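Cell wall surface anchor family protein (Streptococcus agalactiae, PDB 3PHS) serves as a minor pilin of the cell-wall-attached pilus, with an IgG-like domain that mediates adhesion to lung epithelial cells. Local coordinates at residues V18-R23 / V126-I131; V156-Y161 / Y204-I209; D97-G102 / A116-L121; G136-L141 / K230-T235. One frame throughout, in Å; residues are numbered along the deposited sequence.

Contact 1 (V18-R23 / V126-I131); sequences VHLEAR and VIYPKI
In the N-terminal domain the first and last strands meet as parallel neighbours at Val18 and Ile127, and the pairing is short. Val18 N donates to Ile127 O at 2.8 Å, a nearly straight bond (167°), before the chains drift apart. Pro129, lacking an N-H, is suited to the place where the last strand ends, and its CD packs on Val18 O at 3.4 Å. Two waters continue the join where direct bonding stops. One donates to Val18 O and Pro129 O and accepts a weak bond from Leu20 N; the next donates to Leu20 O and Ile131 O and accepts one from Ala22 N.

Side chains close both flanks. Val18 runs next to Tyr128, CB of the valine 3.5 Å from CE2 of the tyrosine, while Val18 CG2 sits over the ring face and Leu20 CD1 reaches the ring edge. The compact, branched valine touches both Tyr128 and Val126, its CG2 3.8 Å from Val126 CG1. On the other flank, His19 swings its ring away from its own backbone N (chi1 -173°), and Ile131 CD1 stands over the centre of that ring, 3.4 Å from the centroid, a close CH-pi contact. His19 ND1 is hydrogen-bonded to Tyr47 OH, which should help to hold the ring's rotation and gives its buried nitrogen a partner. Ile127 and Pro129 turn toward Phe117 in the domain interior. Such parallel joining of the terminal strands of a beta sandwich is consistent with the Ig-like, IgG-rev folds of this pilin.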
# COMPACT_ATOMS: atom_id res chain seq x y z
N VAL A 18 18.45 6.15 -5.14
CA VAL A 18 18.85 4.74 -5.27
C VAL A 18 17.81 3.89 -4.57
O VAL A 18 17.67 3.94 -3.34
CB VAL A 18 20.27 4.47 -4.70
CG1 VAL A 18 20.79 3.07 -5.09
CG2 VAL A 18 21.27 5.53 -5.19
N HIS A 19 17.08 3.10 -5.36
CA HIS A 19 16.00 2.28 -4.83
C HIS A 19 16.46 0.83 -4.60
O HIS A 19 16.61 0.08 -5.56
CB HIS A 19 14.81 2.32 -5.82
CG HIS A 19 13.58 1.64 -5.31
ND1 HIS A 19 12.42 2.32 -5.00
CD2 HIS A 19 13.32 0.33 -5.08
CE1 HIS A 19 11.51 1.47 -4.56
NE2 HIS A 19 12.02 0.25 -4.61
N LEU A 20 16.71 0.47 -3.34
CA LEU A 20 17.22 -0.86 -2.96
C LEU A 20 16.25 -1.54 -2.01
O LEU A 20 15.76 -0.93 -1.06
CB LEU A 20 18.58 -0.75 -2.25
CG LEU A 20 19.68 -0.01 -3.03
CD1 LEU A 20 20.97 0.11 -2.22
CD2 LEU A 20 19.93 -0.71 -4.37
N GLU A 21 15.97 -2.81 -2.28
CA GLU A 21 15.25 -3.62 -1.32
C GLU A 21 16.30 -4.28 -0.43
O GLU A 21 17.06 -5.14 -0.88
CB GLU A 21 14.34 -4.66 -2.01
CG GLU A 21 13.11 -3.99 -2.65
CD GLU A 21 12.17 -4.96 -3.36
OE1 GLU A 21 12.51 -6.15 -3.53
OE2 GLU A 21 11.10 -4.48 -3.79
N ALA A 22 16.34 -3.84 0.82
CA ALA A 22 17.35 -4.28 1.78
C ALA A 22 16.66 -4.95 2.96
O ALA A 22 15.48 -4.70 3.22
CB ALA A 22 18.18 -3.07 2.25
N ARG A 23 17.42 -5.76 3.70
CA ARG A 23 16.92 -6.38 4.93
C ARG A 23 17.02 -5.40 6.10
O ARG A 23 17.89 -4.52 6.10
CB ARG A 23 17.77 -7.62 5.28
CG ARG A 23 17.89 -8.69 4.17
CD ARG A 23 19.03 -9.68 4.46
NE ARG A 23 20.37 -9.10 4.25
CZ ARG A 23 21.52 -9.78 4.32
NH1 ARG A 23 21.51 -11.07 4.59
NH2 ARG A 23 22.69 -9.16 4.13
N VAL A 126 23.08 12.06 -3.11
CA VAL A 126 22.71 10.66 -3.36
C VAL A 126 21.80 10.23 -2.19
O VAL A 126 22.17 10.34 -1.02
CB VAL A 126 23.94 9.75 -3.50
CG1 VAL A 126 23.51 8.28 -3.71
CG2 VAL A 126 24.83 10.22 -4.66
N ILE A 127 20.60 9.77 -2.50
CA ILE A 127 19.63 9.49 -1.44
C ILE A 127 19.05 8.09 -1.62
O ILE A 127 18.86 7.63 -2.75
CB ILE A 127 18.48 10.53 -1.37
CG1 ILE A 127 17.69 10.54 -2.63
CG2 ILE A 127 18.99 11.99 -1.02
CD1 ILE A 127 16.25 10.57 -2.33
N TYR A 128 18.80 7.43 -0.49
CA TYR A 128 18.30 6.07 -0.44
C TYR A 128 16.94 6.12 0.26
O TYR A 128 16.89 6.15 1.50
CB TYR A 128 19.28 5.17 0.34
CG TYR A 128 20.63 5.02 -0.34
CD1 TYR A 128 21.63 5.98 -0.15
CD2 TYR A 128 20.91 3.94 -1.17
CE1 TYR A 128 22.89 5.87 -0.81
CE2 TYR A 128 22.16 3.81 -1.82
CZ TYR A 128 23.13 4.79 -1.62
OH TYR A 128 24.36 4.68 -2.24
N PRO A 129 15.83 6.17 -0.51
CA PRO A 129 14.54 6.25 0.20
C PRO A 129 14.33 5.01 1.07
O PRO A 129 14.89 3.95 0.77
CB PRO A 129 13.51 6.31 -0.94
CG PRO A 129 14.28 6.89 -2.10
CD PRO A 129 15.65 6.26 -1.97
N LYS A 130 13.54 5.15 2.13
CA LYS A 130 13.21 4.02 3.02
C LYS A 130 12.12 3.21 2.36
O LYS A 130 11.05 3.74 2.03
CB LYS A 130 12.76 4.53 4.39
CG LYS A 130 13.83 5.37 5.08
CD LYS A 130 13.36 5.95 6.42
CE LYS A 130 14.36 6.98 6.94
NZ LYS A 130 13.75 7.85 7.99
N ILE A 131 12.42 1.95 2.09
CA ILE A 131 11.57 1.14 1.25
C ILE A 131 11.15 -0.10 2.01
O ILE A 131 11.98 -0.79 2.56
CB ILE A 131 12.30 0.76 -0.06
CG1 ILE A 131 12.48 2.01 -0.95
CG2 ILE A 131 11.52 -0.31 -0.88
CD1 ILE A 131 13.72 1.91 -1.83
O HOH W 1 16.92 2.83 -0.98
O HOH W 2 14.34 -1.64 1.69

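Contact 2 (V156-Y161 / Y204-I209); sequences VVFELY and YVLKEI
Phe158 and Glu208 face each other in a non-hydrogen-bonded pair of two antiparallel strands, the inner ones of a four-stranded sheet in the prealbumin-like domain. Glu208 puts CG opposite its backbone N (chi1 -170°), which carries the extended chain across the phenyl ring, with CG over one face 4.0 Å from the centroid and ring and carboxylate planes 36° apart. The methylenes thus serve as an apolar lid, while the carboxylate continues past the ring to Val156 CG1 and toward Lys142 of strand 135-146. Glutamate beside lysine, with Asn238 nearby, is consistent with the isopeptide sites of related pilins.

On the same face Leu160 and Leu206 cross at a slant, their CD1 and CD2 respectively 3.8 Å apart; Leu206 meets Leu140 of the facing sheet and Val224 of the adjacent strand, and Leu160 meets Ile196. The more polar opposite face has Ile209 CD1 against the Glu159 carboxylate, the chains crossing near a right angle. Between the strands, Glu159-Lys207 and Tyr161-Val205 are bonded both ways, Lys207 N to Glu159 O at 2.8 Å. Tyr161 OH donates to Glu159 OE1 at 2.8 Å, meeting the oxygen on its anti side, 31° out of the carboxylate plane.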
# COMPACT_ATOMS: atom_id res chain seq x y z
N VAL A 156 -18.69 -16.51 -0.64
CA VAL A 156 -18.83 -15.11 -0.20
C VAL A 156 -17.72 -14.27 -0.85
O VAL A 156 -16.56 -14.68 -0.86
CB VAL A 156 -18.75 -14.99 1.35
CG1 VAL A 156 -18.85 -13.52 1.81
CG2 VAL A 156 -19.83 -15.84 2.02
N VAL A 157 -18.10 -13.11 -1.36
CA VAL A 157 -17.22 -12.28 -2.20
C VAL A 157 -16.68 -11.08 -1.42
O VAL A 157 -17.43 -10.32 -0.80
CB VAL A 157 -17.96 -11.83 -3.49
CG1 VAL A 157 -17.09 -10.88 -4.37
CG2 VAL A 157 -18.41 -13.07 -4.29
N PHE A 158 -15.36 -10.93 -1.45
CA PHE A 158 -14.67 -9.81 -0.85
C PHE A 158 -13.74 -9.11 -1.86
O PHE A 158 -13.36 -9.72 -2.87
CB PHE A 158 -13.77 -10.31 0.29
CG PHE A 158 -14.51 -10.65 1.56
CD1 PHE A 158 -15.00 -11.93 1.77
CD2 PHE A 158 -14.64 -9.71 2.57
CE1 PHE A 158 -15.66 -12.25 2.98
CE2 PHE A 158 -15.29 -10.03 3.77
CZ PHE A 158 -15.80 -11.30 3.96
N GLU A 159 -13.42 -7.85 -1.58
CA GLU A 159 -12.29 -7.15 -2.21
C GLU A 159 -11.34 -6.74 -1.09
O GLU A 159 -11.74 -6.63 0.06
CB GLU A 159 -12.77 -5.94 -2.99
CG GLU A 159 -13.55 -6.33 -4.24
CD GLU A 159 -14.24 -5.17 -4.92
OE1 GLU A 159 -14.23 -4.04 -4.39
OE2 GLU A 159 -14.79 -5.41 -6.01
N LEU A 160 -10.07 -6.52 -1.44
CA LEU A 160 -9.06 -6.08 -0.48
C LEU A 160 -8.46 -4.75 -0.94
O LEU A 160 -8.22 -4.56 -2.13
CB LEU A 160 -7.97 -7.15 -0.36
CG LEU A 160 -6.87 -6.87 0.66
CD1 LEU A 160 -7.36 -6.94 2.10
CD2 LEU A 160 -5.71 -7.86 0.47
N TYR A 161 -8.27 -3.83 0.00
CA TYR A 161 -7.72 -2.51 -0.28
C TYR A 161 -6.56 -2.24 0.66
O TYR A 161 -6.55 -2.75 1.77
CB TYR A 161 -8.78 -1.44 -0.04
CG TYR A 161 -9.89 -1.48 -1.05
CD1 TYR A 161 -10.94 -2.41 -0.94
CD2 TYR A 161 -9.88 -0.62 -2.14
CE1 TYR A 161 -11.95 -2.46 -1.90
CE2 TYR A 161 -10.89 -0.65 -3.09
CZ TYR A 161 -11.92 -1.57 -2.97
OH TYR A 161 -12.91 -1.58 -3.94
N TYR A 204 -4.50 -3.02 5.80
CA TYR A 204 -5.40 -3.28 4.69
C TYR A 204 -6.85 -3.29 5.17
O TYR A 204 -7.12 -3.29 6.37
CB TYR A 204 -5.06 -4.63 4.01
CG TYR A 204 -3.69 -4.66 3.37
CD1 TYR A 204 -2.55 -4.88 4.13
CD2 TYR A 204 -3.54 -4.45 1.99
CE1 TYR A 204 -1.28 -4.89 3.53
CE2 TYR A 204 -2.26 -4.47 1.38
CZ TYR A 204 -1.14 -4.69 2.17
OH TYR A 204 0.10 -4.69 1.59
N VAL A 205 -7.77 -3.32 4.22
CA VAL A 205 -9.20 -3.35 4.53
C VAL A 205 -9.87 -4.38 3.63
O VAL A 205 -9.75 -4.33 2.39
CB VAL A 205 -9.86 -1.96 4.37
CG1 VAL A 205 -11.39 -2.06 4.56
CG2 VAL A 205 -9.26 -0.96 5.33
N LEU A 206 -10.58 -5.31 4.26
CA LEU A 206 -11.42 -6.26 3.55
C LEU A 206 -12.83 -5.68 3.40
O LEU A 206 -13.45 -5.29 4.39
CB LEU A 206 -11.49 -7.58 4.32
CG LEU A 206 -10.32 -8.55 4.14
CD1 LEU A 206 -10.40 -9.61 5.23
CD2 LEU A 206 -10.32 -9.19 2.74
N LYS A 207 -13.31 -5.62 2.17
CA LYS A 207 -14.64 -5.17 1.91
C LYS A 207 -15.53 -6.34 1.49
O LYS A 207 -15.23 -7.01 0.56
CB LYS A 207 -14.62 -4.05 0.87
CG LYS A 207 -15.91 -3.30 0.75
CD LYS A 207 -15.83 -2.10 -0.23
CE LYS A 207 -17.22 -1.59 -0.65
NZ LYS A 207 -17.18 -0.62 -1.74
N GLU A 208 -16.57 -6.61 2.25
CA GLU A 208 -17.46 -7.71 1.88
C GLU A 208 -18.44 -7.18 0.84
O GLU A 208 -19.11 -6.17 1.08
CB GLU A 208 -18.20 -8.27 3.10
CG GLU A 208 -18.93 -9.57 2.79
CD GLU A 208 -19.61 -10.19 4.01
OE1 GLU A 208 -19.26 -9.85 5.16
OE2 GLU A 208 -20.49 -11.04 3.80
N ILE A 209 -18.52 -7.86 -0.30
CA ILE A 209 -19.25 -7.38 -1.48
C ILE A 209 -20.61 -8.05 -1.58
O ILE A 209 -21.63 -7.38 -1.84
CB ILE A 209 -18.46 -7.68 -2.79
CG1 ILE A 209 -17.07 -7.07 -2.74
CG2 ILE A 209 -19.23 -7.19 -4.03
CD1 ILE A 209 -17.05 -5.59 -2.40

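Contact 3 (D97-G102 / A116-L121); sequences DGIYYG and AFLVDL
Phe117 lies flat against Gly102 because its CG takes the crowded position between backbone N and carbonyl carbon (chi1 49°), folding the ring back across the neighbouring strand. Gly102 CA sits over the ring face, 4.0 Å from the centroid, and Gly102 O is above the same ring toward its rim. With no side chain, glycine leaves the room this needs. The ring points into the domain interior.

Tyr100, also on the Phe117 face, keeps CG beside its backbone N, which lays CE1 3.7 Å from Leu121 CD2; its hydroxyl reaches Pro96 O. Tyr101 turns the other way, CG trans to the backbone N (chi1 176°), sending the ring along the strand until its OH is 3.2 Å from Ala116 CB. The small methyl fits obliquely against the phenol, whose hydroxyl bonds Asn65 of helix 60-65. Leu118 CD2 meets the edge of this ring, 3.8 Å from Tyr101 CB.

Toward the strand ends Ile99 CD1 comes 3.3 Å from Asp120 OD1, and a water donates to that oxygen and to Gly98 O. Asp120 centres an inverse gamma turn, and Leu121 N still reaches Gly98 O, though by a bent bond. Six backbone bonds join three hydrogen-bonded pairs, Gly98-Leu121, Tyr100-Val119 and Gly102-Phe117, the regular ladder of an antiparallel beta hairpin on one sheet of a sandwich.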
# COMPACT_ATOMS: atom_id res chain seq x y z
N ASP A 97 19.07 24.79 -7.60
CA ASP A 97 19.25 24.84 -6.18
C ASP A 97 17.87 25.09 -5.55
O ASP A 97 17.10 25.92 -6.03
CB ASP A 97 20.26 25.96 -5.88
CG ASP A 97 20.73 25.93 -4.48
OD1 ASP A 97 19.93 26.32 -3.61
OD2 ASP A 97 21.88 25.51 -4.23
N GLY A 98 17.53 24.30 -4.53
CA GLY A 98 16.17 24.39 -3.97
C GLY A 98 15.85 23.27 -3.00
O GLY A 98 16.71 22.46 -2.67
N ILE A 99 14.61 23.26 -2.52
CA ILE A 99 14.10 22.20 -1.64
C ILE A 99 13.12 21.39 -2.47
O ILE A 99 12.26 21.95 -3.12
CB ILE A 99 13.37 22.76 -0.36
CG1 ILE A 99 14.25 23.74 0.46
CG2 ILE A 99 12.86 21.60 0.53
CD1 ILE A 99 15.63 23.25 0.70
N TYR A 100 13.27 20.07 -2.45
CA TYR A 100 12.43 19.18 -3.24
C TYR A 100 11.78 18.13 -2.37
O TYR A 100 12.40 17.57 -1.47
CB TYR A 100 13.25 18.45 -4.31
CG TYR A 100 13.83 19.38 -5.35
CD1 TYR A 100 14.98 20.14 -5.07
CD2 TYR A 100 13.20 19.52 -6.59
CE1 TYR A 100 15.50 21.03 -6.05
CE2 TYR A 100 13.71 20.40 -7.57
CZ TYR A 100 14.85 21.15 -7.28
OH TYR A 100 15.34 22.02 -8.25
N TYR A 101 10.51 17.87 -2.66
CA TYR A 101 9.79 16.77 -2.07
C TYR A 101 9.76 15.66 -3.10
O TYR A 101 9.28 15.86 -4.22
CB TYR A 101 8.36 17.20 -1.76
CG TYR A 101 7.45 16.12 -1.24
CD1 TYR A 101 7.57 15.65 0.08
CD2 TYR A 101 6.45 15.58 -2.05
CE1 TYR A 101 6.71 14.67 0.56
CE2 TYR A 101 5.58 14.59 -1.57
CZ TYR A 101 5.72 14.16 -0.27
OH TYR A 101 4.86 13.19 0.21
N GLY A 102 10.24 14.48 -2.70
CA GLY A 102 10.32 13.32 -3.58
C GLY A 102 9.47 12.17 -3.08
O GLY A 102 9.36 11.95 -1.89
N ALA A 116 8.19 9.04 1.48
CA ALA A 116 8.50 10.29 0.80
C ALA A 116 9.51 11.09 1.63
O ALA A 116 9.64 10.88 2.85
CB ALA A 116 7.24 11.10 0.59
N PHE A 117 10.20 12.03 0.99
CA PHE A 117 11.32 12.70 1.66
C PHE A 117 11.46 14.14 1.16
O PHE A 117 10.99 14.48 0.07
CB PHE A 117 12.64 11.95 1.40
CG PHE A 117 12.86 11.63 -0.04
CD1 PHE A 117 12.42 10.41 -0.57
CD2 PHE A 117 13.46 12.56 -0.89
CE1 PHE A 117 12.58 10.13 -1.91
CE2 PHE A 117 13.64 12.28 -2.23
CZ PHE A 117 13.20 11.06 -2.75
N LEU A 118 12.14 14.95 1.94
CA LEU A 118 12.56 16.26 1.46
C LEU A 118 14.05 16.21 1.15
O LEU A 118 14.82 15.58 1.88
CB LEU A 118 12.26 17.35 2.49
CG LEU A 118 10.80 17.72 2.64
CD1 LEU A 118 10.63 18.61 3.86
CD2 LEU A 118 10.27 18.41 1.34
N VAL A 119 14.47 16.85 0.06
CA VAL A 119 15.91 16.99 -0.24
C VAL A 119 16.26 18.49 -0.18
O VAL A 119 15.66 19.30 -0.88
CB VAL A 119 16.31 16.49 -1.65
CG1 VAL A 119 17.85 16.36 -1.75
CG2 VAL A 119 15.63 15.17 -2.03
N ASP A 120 17.23 18.84 0.66
CA ASP A 120 17.78 20.19 0.72
C ASP A 120 18.91 20.23 -0.33
O ASP A 120 20.08 19.96 -0.02
CB ASP A 120 18.30 20.41 2.15
CG ASP A 120 18.81 21.81 2.42
OD1 ASP A 120 18.76 22.71 1.55
OD2 ASP A 120 19.29 22.01 3.56
N LEU A 121 18.53 20.52 -1.58
CA LEU A 121 19.45 20.40 -2.72
C LEU A 121 20.31 21.66 -2.90
O LEU A 121 20.04 22.53 -3.73
CB LEU A 121 18.71 20.02 -4.02
CG LEU A 121 19.63 19.52 -5.14
CD1 LEU A 121 20.14 18.09 -4.82
CD2 LEU A 121 18.87 19.60 -6.50
O HOH W 3 18.60 23.78 -0.80

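Contact 4 (G136-L141 / K230-T235); sequences GELDLL and KTVTVT
Glu137 carries its CG away from the backbone N (chi1 152°), and Thr231 sets OG1 beside its own N, so acid and hydroxyl converge across two parallel strands. Thr231 OG1 donates to Glu137 OE2 at 2.7 Å, approaching from above the carboxylate plane. The threonine's other branch, CG2, lies 3.7 Å from Asp139 CB, so at this solvent-facing surface the hydroxyl branch bonds the acid while the methyl packs on the Asp139 methylene. Asp139 itself turns its carboxylate to Arg195 and His193 on strand 193-200.

Backbone bonds alternate in the parallel manner: Glu137 N to Lys230 O, Val232 N to Glu137 O, Asp139 N to Val232 O at 2.9 Å, Val234 N to Asp139 O, and Leu141 N to Val234 O at 2.8 Å. The pairing unites the first and last long strands of the prealbumin-like domain, with 135-146 held between 193-200 and 231-240.

On the face looking into the sandwich these two segments present only leucines and valines. Val234 places CG1 between its N and carbonyl carbon (chi1 48°), aiming that methyl at two leucines: it is 3.6 Å from Leu138 CD1 and 3.9 Å from Leu140 CD1. Branched valines suit an extended strand, and the longer leucines reach on to Leu206 of the facing sheet. On the outer surface Leu141 extends alongside Thr235, its CD2 3.8 Å from the threonine's OG1.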
# COMPACT_ATOMS: atom_id res chain seq x y z
N GLY A 136 3.74 -10.75 4.13
CA GLY A 136 3.14 -11.80 4.95
C GLY A 136 1.80 -12.13 4.34
O GLY A 136 1.47 -11.67 3.26
N GLU A 137 0.99 -12.89 5.07
CA GLU A 137 -0.18 -13.51 4.48
C GLU A 137 -1.44 -13.24 5.32
O GLU A 137 -1.38 -13.01 6.52
CB GLU A 137 0.10 -15.02 4.33
CG GLU A 137 -1.09 -15.98 4.36
CD GLU A 137 -0.65 -17.43 4.48
OE1 GLU A 137 0.18 -17.89 3.66
OE2 GLU A 137 -1.12 -18.13 5.42
N LEU A 138 -2.57 -13.25 4.63
CA LEU A 138 -3.87 -13.13 5.26
C LEU A 138 -4.54 -14.48 5.16
O LEU A 138 -4.51 -15.10 4.09
CB LEU A 138 -4.72 -12.11 4.50
CG LEU A 138 -6.22 -12.06 4.76
CD1 LEU A 138 -6.46 -11.66 6.23
CD2 LEU A 138 -6.86 -11.06 3.80
N ASP A 139 -5.15 -14.95 6.25
CA ASP A 139 -6.04 -16.10 6.17
C ASP A 139 -7.40 -15.74 6.78
O ASP A 139 -7.54 -15.66 8.00
CB ASP A 139 -5.46 -17.34 6.85
CG ASP A 139 -6.23 -18.60 6.51
OD1 ASP A 139 -7.38 -18.51 6.02
OD2 ASP A 139 -5.69 -19.70 6.73
N LEU A 140 -8.37 -15.51 5.91
CA LEU A 140 -9.72 -15.17 6.30
C LEU A 140 -10.57 -16.42 6.36
O LEU A 140 -10.62 -17.20 5.41
CB LEU A 140 -10.33 -14.17 5.33
CG LEU A 140 -11.84 -13.84 5.40
CD1 LEU A 140 -12.22 -13.29 6.78
CD2 LEU A 140 -12.23 -12.86 4.29
N LEU A 141 -11.24 -16.59 7.50
CA LEU A 141 -12.29 -17.58 7.62
C LEU A 141 -13.62 -16.84 7.71
O LEU A 141 -13.80 -15.96 8.55
CB LEU A 141 -12.08 -18.45 8.88
CG LEU A 141 -13.28 -19.30 9.31
CD1 LEU A 141 -13.65 -20.35 8.25
CD2 LEU A 141 -13.09 -19.94 10.68
N LYS A 230 4.55 -13.68 8.68
CA LYS A 230 3.50 -14.24 9.53
C LYS A 230 2.19 -14.30 8.77
O LYS A 230 2.03 -13.64 7.75
CB LYS A 230 3.31 -13.40 10.78
CG LYS A 230 4.50 -13.40 11.75
CD LYS A 230 4.20 -12.53 12.97
CE LYS A 230 2.82 -12.83 13.59
NZ LYS A 230 2.64 -12.13 14.92
N THR A 231 1.27 -15.13 9.26
CA THR A 231 -0.09 -15.16 8.73
C THR A 231 -0.98 -14.52 9.76
O THR A 231 -0.90 -14.86 10.95
CB THR A 231 -0.60 -16.62 8.48
OG1 THR A 231 0.28 -17.29 7.58
CG2 THR A 231 -1.99 -16.60 7.85
N VAL A 232 -1.83 -13.59 9.33
CA VAL A 232 -2.84 -13.03 10.22
C VAL A 232 -4.15 -13.78 9.96
O VAL A 232 -4.61 -13.84 8.84
CB VAL A 232 -3.00 -11.48 10.07
CG1 VAL A 232 -3.35 -11.08 8.65
CG2 VAL A 232 -4.05 -10.93 11.06
N THR A 233 -4.71 -14.37 11.02
CA THR A 233 -5.95 -15.13 10.91
C THR A 233 -7.10 -14.22 11.30
O THR A 233 -7.04 -13.58 12.35
CB THR A 233 -5.93 -16.39 11.83
OG1 THR A 233 -4.90 -17.27 11.39
CG2 THR A 233 -7.23 -17.14 11.74
N VAL A 234 -8.12 -14.12 10.46
CA VAL A 234 -9.28 -13.31 10.82
C VAL A 234 -10.56 -14.09 10.56
O VAL A 234 -10.66 -14.75 9.54
CB VAL A 234 -9.28 -11.92 10.10
CG1 VAL A 234 -9.03 -12.06 8.65
CG2 VAL A 234 -10.59 -11.17 10.34
N THR A 235 -11.51 -14.02 11.49
CA THR A 235 -12.81 -14.62 11.26
C THR A 235 -13.85 -13.51 11.15
O THR A 235 -13.90 -12.58 11.97
CB THR A 235 -13.21 -15.63 12.37
OG1 THR A 235 -12.21 -16.65 12.44
CG2 THR A 235 -14.51 -16.31 12.03

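Overall arrangement
The four contacts form two sets, one in each domain. Contacts 1 and 3 belong to the N-terminal domain, where contact 3 is nested within the chain loop closed by contact 1; their centres are about 16 Å apart. Contacts 2 and 4 repeat that nesting in the C-terminal domain and touch through Leu140, Leu138, Phe158 and Leu206. Contacts 1 and 4 each join parallel first and last strands, but the former is short and water-extended while the latter is a full ladder with an acid-hydroxyl bond on its exposed face. Contacts 2 and 3 are antiparallel; contact 2 is the more buried, whereas contact 3 includes exposed Asp97 and Asp120. Across domains, centres lie about 29 to 39 Å apart.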